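Putative trimethylamine methyltransferase (Rhizobium meliloti, PDB 4YYC) probably transfers methyl groups, perhaps from trimethylamine or a related methylated amine. Local coordinates at residues A[167-172]-A[202-207]; A[274-279]-A[291-296]; A[222-227]-A[510-515]; A[44-49]-A[131-136]; A[155-160]-A[184-189]. One frame throughout, in Å; residues are numbered along the deposited sequence. Where two conformers were deposited one is given.

Contact 1: residues A[167-172]-A[202-207]; sequences LAYMAP and RYSDKP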
# COMPACT_ATOMS: atom_id res chain seq x y z
N LEU A 167 6.24 -7.10 -23.80
CA LEU A 167 5.80 -6.05 -22.89
C LEU A 167 6.73 -5.91 -21.70
O LEU A 167 6.98 -4.78 -21.23
CB LEU A 167 4.38 -6.35 -22.40
CG LEU A 167 3.27 -6.29 -23.48
CD1 LEU A 167 1.98 -6.73 -22.82
CD2 LEU A 167 3.09 -4.93 -24.08
N ALA A 168 7.28 -7.02 -21.23
CA ALA A 168 8.26 -6.98 -20.16
C ALA A 168 9.58 -6.31 -20.59
O ALA A 168 10.19 -5.57 -19.80
CB ALA A 168 8.57 -8.38 -19.64
N TYR A 169 9.98 -6.55 -21.84
CA TYR A 169 11.16 -5.89 -22.41
C TYR A 169 10.96 -4.37 -22.45
O TYR A 169 11.86 -3.60 -22.14
CB TYR A 169 11.45 -6.46 -23.81
CG TYR A 169 12.48 -5.70 -24.56
CD1 TYR A 169 13.82 -5.80 -24.23
CD2 TYR A 169 12.12 -4.81 -25.58
CE1 TYR A 169 14.79 -5.11 -24.94
CE2 TYR A 169 13.08 -4.11 -26.30
CZ TYR A 169 14.40 -4.26 -25.96
OH TYR A 169 15.37 -3.57 -26.64
N MSE A 170 9.76 -3.94 -22.83
CA MSE A 170 9.46 -2.52 -22.97
C MSE A 170 9.15 -1.83 -21.66
O MSE A 170 9.45 -0.64 -21.53
CB MSE A 170 8.31 -2.32 -23.93
CG MSE A 170 8.73 -2.69 -25.34
SE MSE A 170 7.29 -2.42 -26.66
CE MSE A 170 6.16 -3.94 -26.31
N ALA A 171 8.54 -2.51 -20.70
CA ALA A 171 8.13 -1.89 -19.41
C ALA A 171 9.40 -1.35 -18.71
O ALA A 171 10.30 -2.13 -18.39
CB ALA A 171 7.48 -2.91 -18.53
N PRO A 172 9.45 -0.04 -18.41
CA PRO A 172 10.74 0.49 -17.97
C PRO A 172 11.21 -0.03 -16.60
O PRO A 172 12.42 -0.11 -16.37
CB PRO A 172 10.52 2.00 -17.88
CG PRO A 172 9.31 2.27 -18.65
CD PRO A 172 8.53 1.01 -18.85
N ARG A 202 15.18 -14.23 -27.78
CA ARG A 202 14.90 -13.59 -29.09
C ARG A 202 14.20 -12.23 -28.90
O ARG A 202 14.49 -11.28 -29.62
CB ARG A 202 14.07 -14.54 -29.96
CG ARG A 202 13.66 -14.06 -31.36
CD ARG A 202 14.84 -13.69 -32.27
NE ARG A 202 15.33 -12.40 -31.84
CZ ARG A 202 16.16 -11.61 -32.48
NH1 ARG A 202 16.60 -11.87 -33.71
NH2 ARG A 202 16.48 -10.49 -31.83
N TYR A 203 13.28 -12.15 -27.94
CA TYR A 203 12.41 -10.98 -27.81
C TYR A 203 12.77 -10.07 -26.67
O TYR A 203 12.15 -9.01 -26.49
CB TYR A 203 10.95 -11.41 -27.73
CG TYR A 203 10.51 -12.15 -28.97
CD1 TYR A 203 10.28 -11.47 -30.15
CD2 TYR A 203 10.37 -13.53 -28.98
CE1 TYR A 203 9.88 -12.15 -31.30
CE2 TYR A 203 9.99 -14.24 -30.12
CZ TYR A 203 9.74 -13.54 -31.27
OH TYR A 203 9.37 -14.24 -32.41
N SER A 204 13.81 -10.44 -25.91
CA SER A 204 14.25 -9.59 -24.79
C SER A 204 15.76 -9.73 -24.65
O SER A 204 16.34 -10.69 -25.18
CB SER A 204 13.60 -10.06 -23.51
OG SER A 204 13.84 -9.11 -22.48
N ASP A 205 16.36 -8.80 -23.92
CA ASP A 205 17.75 -8.94 -23.49
C ASP A 205 17.90 -8.76 -21.98
O ASP A 205 19.00 -8.54 -21.50
CB ASP A 205 18.67 -7.98 -24.27
CG ASP A 205 18.33 -6.52 -24.06
OD1 ASP A 205 17.40 -6.21 -23.31
OD2 ASP A 205 19.06 -5.67 -24.65
N LYS A 206 16.78 -8.87 -21.27
CA LYS A 206 16.75 -8.79 -19.82
C LYS A 206 16.98 -10.18 -19.23
O LYS A 206 16.75 -11.17 -19.88
CB LYS A 206 15.43 -8.19 -19.34
CG LYS A 206 15.26 -6.72 -19.68
CD LYS A 206 13.92 -6.10 -19.30
CE LYS A 206 13.86 -4.64 -19.73
NZ LYS A 206 12.57 -4.04 -19.30
N PRO A 207 17.42 -10.26 -17.97
CA PRO A 207 17.71 -11.58 -17.40
C PRO A 207 16.45 -12.44 -17.28
O PRO A 207 15.39 -11.93 -16.98
CB PRO A 207 18.28 -11.29 -16.04
CG PRO A 207 18.24 -9.85 -15.86
CD PRO A 207 17.77 -9.15 -17.08
O HOH W 1 17.84 -3.41 -25.41

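Contact 2: residues A[274-279]-A[291-296]; sequences PFILSG and TQILAE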
# COMPACT_ATOMS: atom_id res chain seq x y z
N PRO A 274 8.45 -22.10 -0.40
CA PRO A 274 7.21 -22.62 0.13
C PRO A 274 6.02 -22.06 -0.66
O PRO A 274 6.05 -20.90 -1.07
CB PRO A 274 7.23 -22.09 1.57
CG PRO A 274 8.70 -22.08 1.90
CD PRO A 274 9.37 -21.62 0.66
N PHE A 275 5.02 -22.88 -0.88
CA PHE A 275 3.81 -22.47 -1.58
C PHE A 275 2.64 -22.66 -0.63
O PHE A 275 2.16 -23.79 -0.44
CB PHE A 275 3.63 -23.30 -2.84
CG PHE A 275 2.49 -22.83 -3.70
CD1 PHE A 275 2.68 -21.81 -4.62
CD2 PHE A 275 1.23 -23.36 -3.54
CE1 PHE A 275 1.63 -21.33 -5.39
CE2 PHE A 275 0.15 -22.90 -4.33
CZ PHE A 275 0.37 -21.89 -5.24
N ILE A 276 2.22 -21.57 -0.02
CA ILE A 276 1.36 -21.64 1.14
C ILE A 276 0.11 -20.79 1.05
O ILE A 276 0.18 -19.62 0.66
CB ILE A 276 2.16 -21.29 2.38
CG1 ILE A 276 3.04 -22.51 2.72
CG2 ILE A 276 1.32 -20.92 3.58
CD1 ILE A 276 4.08 -22.13 3.71
N LEU A 277 -1.02 -21.43 1.34
CA LEU A 277 -2.23 -20.74 1.73
C LEU A 277 -2.39 -21.02 3.23
O LEU A 277 -2.62 -22.18 3.63
CB LEU A 277 -3.42 -21.28 0.96
CG LEU A 277 -3.31 -21.11 -0.57
CD1 LEU A 277 -4.55 -21.72 -1.19
CD2 LEU A 277 -3.17 -19.63 -0.91
N SER A 278 -2.31 -19.99 4.05
CA SER A 278 -2.36 -20.17 5.50
C SER A 278 -3.72 -20.72 5.89
O SER A 278 -4.74 -20.25 5.39
CB SER A 278 -2.09 -18.87 6.23
OG SER A 278 -0.74 -18.50 6.12
N GLY A 279 -3.72 -21.72 6.78
CA GLY A 279 -4.95 -22.46 7.08
C GLY A 279 -5.12 -23.74 6.28
O GLY A 279 -5.92 -24.62 6.65
N THR A 291 7.14 -20.06 11.03
CA THR A 291 7.94 -21.15 11.50
C THR A 291 8.06 -22.23 10.42
O THR A 291 9.15 -22.76 10.15
CB THR A 291 7.29 -21.73 12.77
OG1 THR A 291 7.26 -20.68 13.74
CG2 THR A 291 8.04 -22.88 13.28
N GLN A 292 6.93 -22.59 9.83
CA GLN A 292 6.96 -23.63 8.78
C GLN A 292 7.76 -23.17 7.56
O GLN A 292 8.54 -23.93 6.99
CB GLN A 292 5.56 -24.03 8.37
CG GLN A 292 5.53 -25.35 7.61
CD GLN A 292 4.13 -25.56 7.07
OE1 GLN A 292 3.22 -25.82 7.83
NE2 GLN A 292 3.94 -25.42 5.76
N ILE A 293 7.54 -21.94 7.15
CA ILE A 293 8.31 -21.36 6.06
C ILE A 293 9.81 -21.46 6.30
O ILE A 293 10.57 -21.90 5.43
CB ILE A 293 7.91 -19.89 5.80
CG1 ILE A 293 6.54 -19.86 5.12
CG2 ILE A 293 8.95 -19.20 4.94
CD1 ILE A 293 5.92 -18.46 5.16
N LEU A 294 10.24 -21.05 7.48
CA LEU A 294 11.66 -21.02 7.78
C LEU A 294 12.23 -22.44 7.76
O LEU A 294 13.33 -22.66 7.24
CB LEU A 294 11.94 -20.29 9.11
CG LEU A 294 13.40 -20.23 9.54
CD1 LEU A 294 14.26 -19.55 8.47
CD2 LEU A 294 13.48 -19.49 10.88
N ALA A 295 11.49 -23.41 8.30
CA ALA A 295 11.94 -24.83 8.27
C ALA A 295 12.09 -25.33 6.84
O ALA A 295 13.12 -25.90 6.49
CB ALA A 295 10.96 -25.70 9.06
N GLU A 296 11.10 -25.07 5.99
CA GLU A 296 11.13 -25.52 4.59
C GLU A 296 12.30 -24.87 3.85
O GLU A 296 13.03 -25.55 3.14
CB GLU A 296 9.82 -25.23 3.89
CG GLU A 296 8.67 -26.03 4.43
CD GLU A 296 7.36 -25.78 3.75
OE1 GLU A 296 7.29 -25.07 2.70
OE2 GLU A 296 6.33 -26.30 4.25

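Contact 3: residues A[222-227]-A[510-515]; sequences VAMAKI and KEFIAK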
# COMPACT_ATOMS: atom_id res chain seq x y z
N VAL A 222 20.19 -25.03 -19.47
CA VAL A 222 21.64 -24.81 -19.30
C VAL A 222 22.34 -24.89 -20.65
O VAL A 222 23.21 -24.08 -20.93
CB VAL A 222 22.23 -25.78 -18.24
CG1 VAL A 222 23.76 -25.69 -18.20
CG2 VAL A 222 21.65 -25.49 -16.87
N ALA A 223 21.99 -25.84 -21.48
CA ALA A 223 22.63 -25.98 -22.78
C ALA A 223 22.39 -24.75 -23.67
O ALA A 223 23.31 -24.28 -24.34
CB ALA A 223 22.17 -27.28 -23.46
N MSE A 224 21.16 -24.24 -23.65
CA MSE A 224 20.83 -23.05 -24.39
C MSE A 224 21.59 -21.87 -23.84
O MSE A 224 22.07 -21.07 -24.61
CB MSE A 224 19.33 -22.82 -24.32
CG MSE A 224 18.68 -23.84 -25.25
SE MSE A 224 16.72 -23.74 -25.23
CE MSE A 224 16.65 -22.15 -26.32
N ALA A 225 21.67 -21.74 -22.52
CA ALA A 225 22.40 -20.65 -21.90
C ALA A 225 23.86 -20.68 -22.31
O ALA A 225 24.47 -19.60 -22.54
CB ALA A 225 22.29 -20.73 -20.39
N LYS A 226 24.44 -21.89 -22.41
CA LYS A 226 25.85 -22.00 -22.82
C LYS A 226 26.06 -21.60 -24.26
O LYS A 226 27.09 -21.00 -24.57
CB LYS A 226 26.40 -23.39 -22.56
CG LYS A 226 26.54 -23.70 -21.10
CD LYS A 226 27.20 -25.05 -20.80
CE LYS A 226 27.41 -25.17 -19.30
NZ LYS A 226 28.26 -26.31 -18.96
N ILE A 227 25.12 -21.92 -25.15
CA ILE A 227 25.16 -21.41 -26.52
C ILE A 227 25.16 -19.87 -26.54
O ILE A 227 25.89 -19.25 -27.31
CB ILE A 227 23.98 -21.97 -27.36
CG1 ILE A 227 24.20 -23.46 -27.62
CG2 ILE A 227 23.84 -21.23 -28.69
CD1 ILE A 227 22.98 -24.30 -27.95
N LYS A 510 18.55 -22.29 -32.69
CA LYS A 510 17.54 -22.94 -33.51
C LYS A 510 17.96 -24.35 -33.86
O LYS A 510 17.13 -25.24 -33.89
CB LYS A 510 17.32 -22.17 -34.80
CG LYS A 510 16.62 -20.85 -34.62
CD LYS A 510 16.59 -20.14 -35.98
CE LYS A 510 15.65 -18.99 -35.90
NZ LYS A 510 14.23 -19.44 -35.89
N GLU A 511 19.25 -24.55 -34.13
CA GLU A 511 19.74 -25.92 -34.45
C GLU A 511 19.59 -26.84 -33.27
O GLU A 511 19.15 -27.98 -33.44
CB GLU A 511 21.19 -25.91 -34.94
CG GLU A 511 21.29 -25.53 -36.40
CD GLU A 511 22.71 -25.51 -36.93
OE1 GLU A 511 22.98 -24.59 -37.76
OE2 GLU A 511 23.52 -26.42 -36.57
N PHE A 512 19.91 -26.33 -32.08
CA PHE A 512 19.76 -27.10 -30.83
C PHE A 512 18.32 -27.49 -30.58
O PHE A 512 18.00 -28.65 -30.26
CB PHE A 512 20.29 -26.33 -29.65
CG PHE A 512 20.04 -27.00 -28.31
CD1 PHE A 512 20.91 -27.99 -27.83
CD2 PHE A 512 18.92 -26.67 -27.55
CE1 PHE A 512 20.65 -28.64 -26.62
CE2 PHE A 512 18.67 -27.32 -26.34
CZ PHE A 512 19.54 -28.30 -25.88
N ILE A 513 17.45 -26.50 -30.71
CA ILE A 513 16.03 -26.71 -30.48
C ILE A 513 15.50 -27.76 -31.45
O ILE A 513 14.78 -28.65 -31.03
CB ILE A 513 15.24 -25.39 -30.56
CG1 ILE A 513 15.67 -24.51 -29.38
CG2 ILE A 513 13.74 -25.65 -30.56
CD1 ILE A 513 15.16 -23.10 -29.54
N ALA A 514 15.81 -27.60 -32.74
CA ALA A 514 15.31 -28.52 -33.75
C ALA A 514 15.77 -29.95 -33.48
O ALA A 514 15.01 -30.90 -33.64
CB ALA A 514 15.71 -28.07 -35.16
N LYS A 515 17.03 -30.10 -33.11
CA LYS A 515 17.57 -31.40 -32.80
C LYS A 515 16.84 -32.02 -31.62
O LYS A 515 16.44 -33.18 -31.67
CB LYS A 515 19.07 -31.26 -32.56
CG LYS A 515 19.78 -32.50 -32.07
CD LYS A 515 21.29 -32.26 -32.08

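Contact 4: residues A[44-49]-A[131-136]; sequences IQRRIR and GGKATV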
# COMPACT_ATOMS: atom_id res chain seq x y z
N ILE A 44 16.37 -1.66 -9.00
CA ILE A 44 16.25 -0.71 -7.90
C ILE A 44 17.36 -0.92 -6.86
O ILE A 44 17.62 -2.05 -6.45
CB ILE A 44 14.89 -0.90 -7.18
CG1 ILE A 44 13.73 -0.48 -8.12
CG2 ILE A 44 14.87 -0.15 -5.89
CD1 ILE A 44 12.42 -1.01 -7.70
N GLN A 45 17.97 0.19 -6.43
CA GLN A 45 18.85 0.17 -5.27
C GLN A 45 18.12 0.97 -4.20
O GLN A 45 18.05 2.20 -4.29
CB GLN A 45 20.20 0.81 -5.56
CG GLN A 45 20.98 -0.03 -6.52
CD GLN A 45 22.33 0.56 -6.85
OE1 GLN A 45 23.06 1.03 -5.96
NE2 GLN A 45 22.70 0.49 -8.12
N ARG A 46 17.57 0.29 -3.20
CA ARG A 46 16.78 0.96 -2.16
C ARG A 46 17.60 1.84 -1.27
O ARG A 46 18.64 1.40 -0.77
CB ARG A 46 16.02 -0.07 -1.29
CG ARG A 46 14.79 -0.66 -1.96
CD ARG A 46 14.19 -1.79 -1.14
NE ARG A 46 14.91 -3.05 -1.38
CZ ARG A 46 15.78 -3.65 -0.56
NH1 ARG A 46 16.33 -4.77 -0.97
NH2 ARG A 46 16.10 -3.16 0.63
N ARG A 47 17.16 3.10 -1.12
CA ARG A 47 17.77 4.06 -0.19
C ARG A 47 16.91 4.17 1.05
O ARG A 47 17.33 4.74 2.05
CB ARG A 47 17.92 5.44 -0.84
CG ARG A 47 18.64 5.47 -2.18
CD ARG A 47 20.00 4.82 -2.12
NE ARG A 47 20.71 5.02 -3.37
CZ ARG A 47 21.63 4.19 -3.84
NH1 ARG A 47 22.22 4.45 -4.99
NH2 ARG A 47 21.94 3.10 -3.16
N ILE A 48 15.70 3.63 0.98
CA ILE A 48 14.76 3.62 2.07
C ILE A 48 15.00 2.39 2.94
O ILE A 48 15.67 1.43 2.51
CB ILE A 48 13.28 3.66 1.57
CG1 ILE A 48 12.99 2.50 0.62
CG2 ILE A 48 13.03 4.96 0.83
CD1 ILE A 48 11.50 2.44 0.28
N ARG A 49 14.46 2.42 4.16
CA ARG A 49 14.59 1.39 5.20
C ARG A 49 13.64 0.24 5.01
O ARG A 49 12.58 0.41 4.37
CB ARG A 49 14.22 1.99 6.58
CG ARG A 49 15.19 3.01 7.07
CD ARG A 49 14.71 3.59 8.37
NE ARG A 49 15.14 4.97 8.41
CZ ARG A 49 15.24 5.68 9.51
NH1 ARG A 49 14.96 5.13 10.68
NH2 ARG A 49 15.64 6.93 9.43
N GLY A 131 19.99 -9.57 -4.05
CA GLY A 131 20.42 -9.49 -2.67
C GLY A 131 20.70 -8.08 -2.20
O GLY A 131 20.72 -7.12 -2.99
N GLY A 132 20.90 -7.96 -0.90
CA GLY A 132 21.22 -6.68 -0.28
C GLY A 132 20.13 -5.66 -0.43
O GLY A 132 18.95 -5.97 -0.26
N LYS A 133 20.53 -4.46 -0.84
CA LYS A 133 19.57 -3.34 -1.03
C LYS A 133 18.86 -3.33 -2.37
O LYS A 133 18.08 -2.45 -2.62
CB LYS A 133 20.27 -1.98 -0.79
CG LYS A 133 20.86 -1.80 0.61
CD LYS A 133 19.77 -1.81 1.67
CE LYS A 133 20.36 -1.55 3.03
NZ LYS A 133 19.34 -1.11 4.00
N ALA A 134 19.08 -4.33 -3.20
CA ALA A 134 18.53 -4.33 -4.54
C ALA A 134 17.12 -4.90 -4.57
O ALA A 134 16.76 -5.73 -3.71
CB ALA A 134 19.43 -5.13 -5.47
N THR A 135 16.34 -4.44 -5.54
CA THR A 135 15.00 -5.00 -5.81
C THR A 135 14.86 -5.18 -7.30
O THR A 135 15.13 -4.26 -8.08
CB THR A 135 13.88 -4.11 -5.23
OG1 THR A 135 13.94 -4.13 -3.81
CG2 THR A 135 12.49 -4.59 -5.66
N VAL A 136 14.46 -6.40 -7.70
CA VAL A 136 14.35 -6.78 -9.10
C VAL A 136 12.92 -7.30 -9.33
O VAL A 136 12.51 -8.29 -8.74
CB VAL A 136 15.36 -7.91 -9.40
CG1 VAL A 136 15.21 -8.44 -10.81
CG2 VAL A 136 16.79 -7.41 -9.17
O HOH W 2 17.53 -4.88 2.42
O HOH W 3 18.56 1.14 2.64

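Contact 5: residues A[155-160]-A[184-189]; sequences YATIED and PVDIAV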
# COMPACT_ATOMS: atom_id res chain seq x y z
N TYR A 155 -7.26 -20.24 -23.19
CA TYR A 155 -5.93 -20.79 -22.95
C TYR A 155 -4.87 -19.95 -23.61
O TYR A 155 -5.07 -19.41 -24.72
CB TYR A 155 -5.80 -22.23 -23.52
CG TYR A 155 -6.52 -23.21 -22.66
CD1 TYR A 155 -5.96 -23.62 -21.50
CD2 TYR A 155 -7.77 -23.69 -22.99
CE1 TYR A 155 -6.60 -24.52 -20.67
CE2 TYR A 155 -8.43 -24.59 -22.16
CZ TYR A 155 -7.82 -24.98 -21.01
OH TYR A 155 -8.38 -25.87 -20.12
N ALA A 156 -3.78 -19.77 -22.89
CA ALA A 156 -2.62 -19.04 -23.37
C ALA A 156 -1.90 -19.79 -24.49
O ALA A 156 -1.92 -21.01 -24.50
CB ALA A 156 -1.66 -18.86 -22.23
N THR A 157 -1.27 -19.03 -25.40
CA THR A 157 -0.54 -19.59 -26.53
C THR A 157 0.87 -19.06 -26.54
O THR A 157 1.23 -18.15 -25.79
CB THR A 157 -1.17 -19.14 -27.85
OG1 THR A 157 -1.08 -17.72 -27.97
CG2 THR A 157 -2.63 -19.59 -27.92
N ILE A 158 1.70 -19.63 -27.43
CA ILE A 158 3.05 -19.09 -27.59
C ILE A 158 3.05 -17.66 -28.08
O ILE A 158 3.97 -16.91 -27.76
CB ILE A 158 3.89 -20.04 -28.47
CG1 ILE A 158 5.37 -19.66 -28.44
CG2 ILE A 158 3.36 -20.10 -29.89
CD1 ILE A 158 6.06 -19.85 -27.11
N GLU A 159 2.08 -17.28 -28.90
CA GLU A 159 1.94 -15.89 -29.31
C GLU A 159 1.74 -14.99 -28.07
O GLU A 159 2.38 -13.93 -27.94
CB GLU A 159 0.81 -15.71 -30.32
CG GLU A 159 0.75 -14.29 -30.80
CD GLU A 159 -0.22 -14.10 -31.96
OE1 GLU A 159 -0.67 -15.10 -32.61
OE2 GLU A 159 -0.57 -12.93 -32.17
N ASP A 160 0.87 -15.41 -27.13
CA ASP A 160 0.73 -14.64 -25.91
C ASP A 160 2.02 -14.59 -25.11
O ASP A 160 2.39 -13.54 -24.55
CB ASP A 160 -0.35 -15.22 -24.99
CG ASP A 160 -1.70 -15.23 -25.59
OD1 ASP A 160 -2.18 -14.16 -26.02
OD2 ASP A 160 -2.30 -16.33 -25.62
N PRO A 184 2.09 -21.94 -22.61
CA PRO A 184 1.57 -22.01 -24.03
C PRO A 184 0.94 -23.34 -24.38
O PRO A 184 1.64 -24.37 -24.40
CB PRO A 184 2.80 -21.75 -24.89
CG PRO A 184 3.93 -22.12 -24.03
CD PRO A 184 3.57 -21.90 -22.59
N VAL A 185 -0.35 -23.34 -24.65
CA VAL A 185 -1.08 -24.59 -24.84
C VAL A 185 -0.80 -25.22 -26.20
O VAL A 185 -1.07 -26.42 -26.41
CB VAL A 185 -2.58 -24.33 -24.69
CG1 VAL A 185 -3.16 -23.70 -25.93
CG2 VAL A 185 -3.33 -25.59 -24.32
N ASP A 186 -0.31 -24.42 -27.14
CA ASP A 186 -0.25 -24.82 -28.55
C ASP A 186 1.12 -25.37 -28.99
O ASP A 186 1.38 -25.55 -30.20
CB ASP A 186 -0.77 -23.72 -29.48
CG ASP A 186 -0.03 -22.40 -29.35
OD1 ASP A 186 0.67 -22.15 -28.33
OD2 ASP A 186 -0.25 -21.62 -30.30
N ILE A 187 1.96 -25.71 -28.01
CA ILE A 187 3.17 -26.46 -28.23
C ILE A 187 3.11 -27.65 -27.27
O ILE A 187 2.73 -27.53 -26.10
CB ILE A 187 4.45 -25.61 -28.02
CG1 ILE A 187 4.40 -24.38 -28.94
CG2 ILE A 187 5.67 -26.43 -28.32
CD1 ILE A 187 5.52 -23.40 -28.70
N ALA A 188 3.55 -28.82 -27.76
CA ALA A 188 3.52 -30.02 -26.91
C ALA A 188 4.21 -29.83 -25.60
O ALA A 188 5.23 -29.16 -25.51
CB ALA A 188 4.12 -31.19 -27.65
N VAL A 189 3.70 -30.50 -24.57
CA VAL A 189 4.19 -30.34 -23.23
C VAL A 189 5.68 -30.67 -23.07
O VAL A 189 6.35 -30.02 -22.30
CB VAL A 189 3.35 -31.20 -22.20
CG1 VAL A 189 3.98 -31.25 -20.83
CG2 VAL A 189 1.93 -30.64 -22.10
O HOH W 4 0.40 -18.99 -30.88

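Contact 1: residues A[167-172]-A[202-207]
K206 reaches out of the loop after helix 192-202 to the C-terminal end of helix 158-170 and sets its ammonium group among carbonyl oxygens. With the chain extended beyond CG, the methylenes run alongside the Y169 backbone until K206 NZ meets A168 O at 2.9 Å, in the plane of that carbonyl. Y169 O, 3.0 Å from K206 NZ, is met from above its carbonyl plane. A helix end gathers carbonyls with no following turn to use them, and a long cation suits such a place; M174 O and S40 OG also bind NZ. Y169 has CG anti to its backbone N (chi1 170°), which brings the ring edge up to D205. D205 OD1 lies in the ring plane, 3.3 Å from Y169 CE1, with carboxylate and ring planes 61° apart, and S204 OG sits beside CD1. One water joins Y169 OH (2.8 Å) to D205 OD2 (2.7 Å). R126 forms a salt bridge with D205 OD1, while an ST turn, K206 N to S204 OG, shapes the loop. The loop leads into strand 208-209, with Y203 packing back on V165 of helix 158-170, while W492 of helix 481-495 covers A171.

Contact 2: residues A[274-279]-A[291-296]
I276 lays its CD1 over the side chain of I293, 3.6 Å from CG1, and the same methyl borders the Q292 amide, with NE2 at 3.9 Å. In both isoleucines CG1 is anti to the carbonyl carbon (chi1 -76° in I276), which sends the longer branch of I276 out from the strand into the helix surface. Beside it the P274 ring and the E296 stem pass each other head to tail: the proline CB lies 3.2 Å from E296 OE1, and its CG rests 3.9 Å from E296 CB. A compact ring fits here, offering a short, rigid apolar flank both to the glutamate stem and to I293 CG2, 4.2 Å from P274 CG. The segments belong to a beta-alpha-beta crossover in which helix 286-307 links the parallel neighbours 269-277 and 313-322, consistent with the alpha/beta barrel known for this family. Over 275-277 and 291-296 the strand and helix axes run almost antiparallel (169°), 10.5 Å apart at closest approach. E296 is buried but well supplied with donors: Q292 NE2, one helical turn earlier, reaches OE2 at 3.0 Å from above the carboxylate plane, S248 OG binds OE1 and M250 N binds OE2. With an alanine in place of E296, S248 OG and M250 N would probably lose this acceptor, Q292 NE2 one of its two partners, and a gap would open against the P274 ring. Q292 NE2 also binds M281 O, and its OE1 has a weak bond to Y445 of the second subunit. On the strand's other side F275 stacks on F318.

Contact 3: residues A[222-227]-A[510-515]
F512 pushes its ring from helix 503-518 against three side chains of helix 215-229. A223 CB touches the far end of the ring, 3.7 Å from CZ, M224 CG lies 3.6 Å from CE2, and I227 CD1 packs at the root, 3.8 Å from F512 CB. The small alanine lets the ring come close to the helix backbone, while the isoleucine fills in beside its stem. F512 has CG anti to the backbone N (chi1 174°), which carries the ring over to the other helix. M224 is a selenomethionine crossing the phenylalanine at about a right angle; its SE stands obliquely 5.3 Å from the ring centroid, a Met-aromatic contact. A bend at chi3 turns its CE to I513 CD1, 3.7 Å away. Over 222-227 and 510-515 the helix axes run nearly antiparallel (159°), 10.7 Å apart at closest approach. Helix 215-229 lies between the parallel strands 208-209 and 240-245, so the C-terminal helix 503-518 packs on the helical side of a beta-alpha-beta connection. Further out, helix 192-202 supports both partners: V197 touches M224, L194 the phenylalanine, and Y198 I513. L509 packs against M224 and I227.

Contact 4: residues A[44-49]-A[131-136]
R46 starts out with CG anti to its carbonyl carbon (chi1 -76°) and then bends at chi3 (-83°), and this folds its guanidinium back over the turn that carries K133. The group is held from several directions. NE gives a nearly straight bond to T135 OG1 (2.8 Å, 165°) in the guanidinium plane, and NH1 serves two carbonyls, G132 O at 3.0 Å on a lone pair and A134 O at 2.9 Å from above the carbonyl plane. K133 O meets one face of the guanidinium, 3.2 Å above its centre, and itself accepts the backbone N of R46 at 2.8 Å. An arginine suits this place because no other side chain supplies as many donors in one flat group; together they fix its rotation and tie down the whole turn. Water 2 bridges NH2 to G132 O. The turn from G131 to A134 is of type II', and G132 takes the positive phi that favours glycine. Before R46 the chain pairs as an antiparallel strand. I44 and T135 form the hydrogen-bonded pair, with T135 N to I44 O 2.9 Å and I44 N to T135 O 3.0 Å, their side chains side by side; Q45 faces A134 as a non-hydrogen-bonded pair. K133 NZ has a salt bridge to E50, and N387 ND2 also binds the G132 and A134 carbonyls. Within this chain, strand 44-45 is an outermost strand of a small mixed sheet, with 134-137 in the middle and 388-389 beyond.

Contact 5: residues A[155-160]-A[184-189]
V185 N and A156 O make the shortest polar bond across the contact, 2.8 Å and nearly straight at 166°. It pins the start of the P184-I187 type I turn to the chain just ahead of helix 158-170. D186, next in that turn, has CG between its backbone N and carbonyl carbon (chi1 58°), which directs OD1 at I158 N, 2.9 Å away, on the syn lone pair. An aspartate suits the spot: its short chain can bring an acceptor to an amide in the first turn of a helix, where no preceding carbonyl is available. Its OD2 is bridged by water 4 to E159 N. T157 is the N-cap, and its OG1 accepts D160 N at 3.1 Å while T157 N bonds D160 OD2 at 2.9 Å, a capping box. D160 OD2 also forms a salt bridge with R154. Were T157 replaced by a valine, D160 N would probably lose its cap, leaving the box with one arm. Apolar contacts fill the rest: I158 CB meets I187 CD1 at 3.7 Å and P184 CB at 4.1 Å, while Y155 CB rests on V185 CG1. Two aspartates thus serve the same helix start, D160 from within and D186 from the turn across; the positive end of the helix dipole is likely to favour the ionised form of D186.

How the contacts relate
Contacts 1 and 5 sit towards the two ends of helix 158-170, their centres about 19 Å apart, and they cross along the chain. Contact 3 joins this region from outside: its centre is about 20 Å from each of theirs, and helix 192-202, which lies between the loops of contacts 5 and 1, packs on it. Contact 4 comes within about 6 Å of contact 1 (nearest atoms). Contact 2 stands apart, about 32 Å from contact 1 (centres) and on the opposite side of the chain's centre. Its P274 side chain is about 8 Å from a bound unidentified ligand; in contact 5 the P184 side chain is about 12 Å from such a ligand. Contacts 2 and 4 both touch the second subunit.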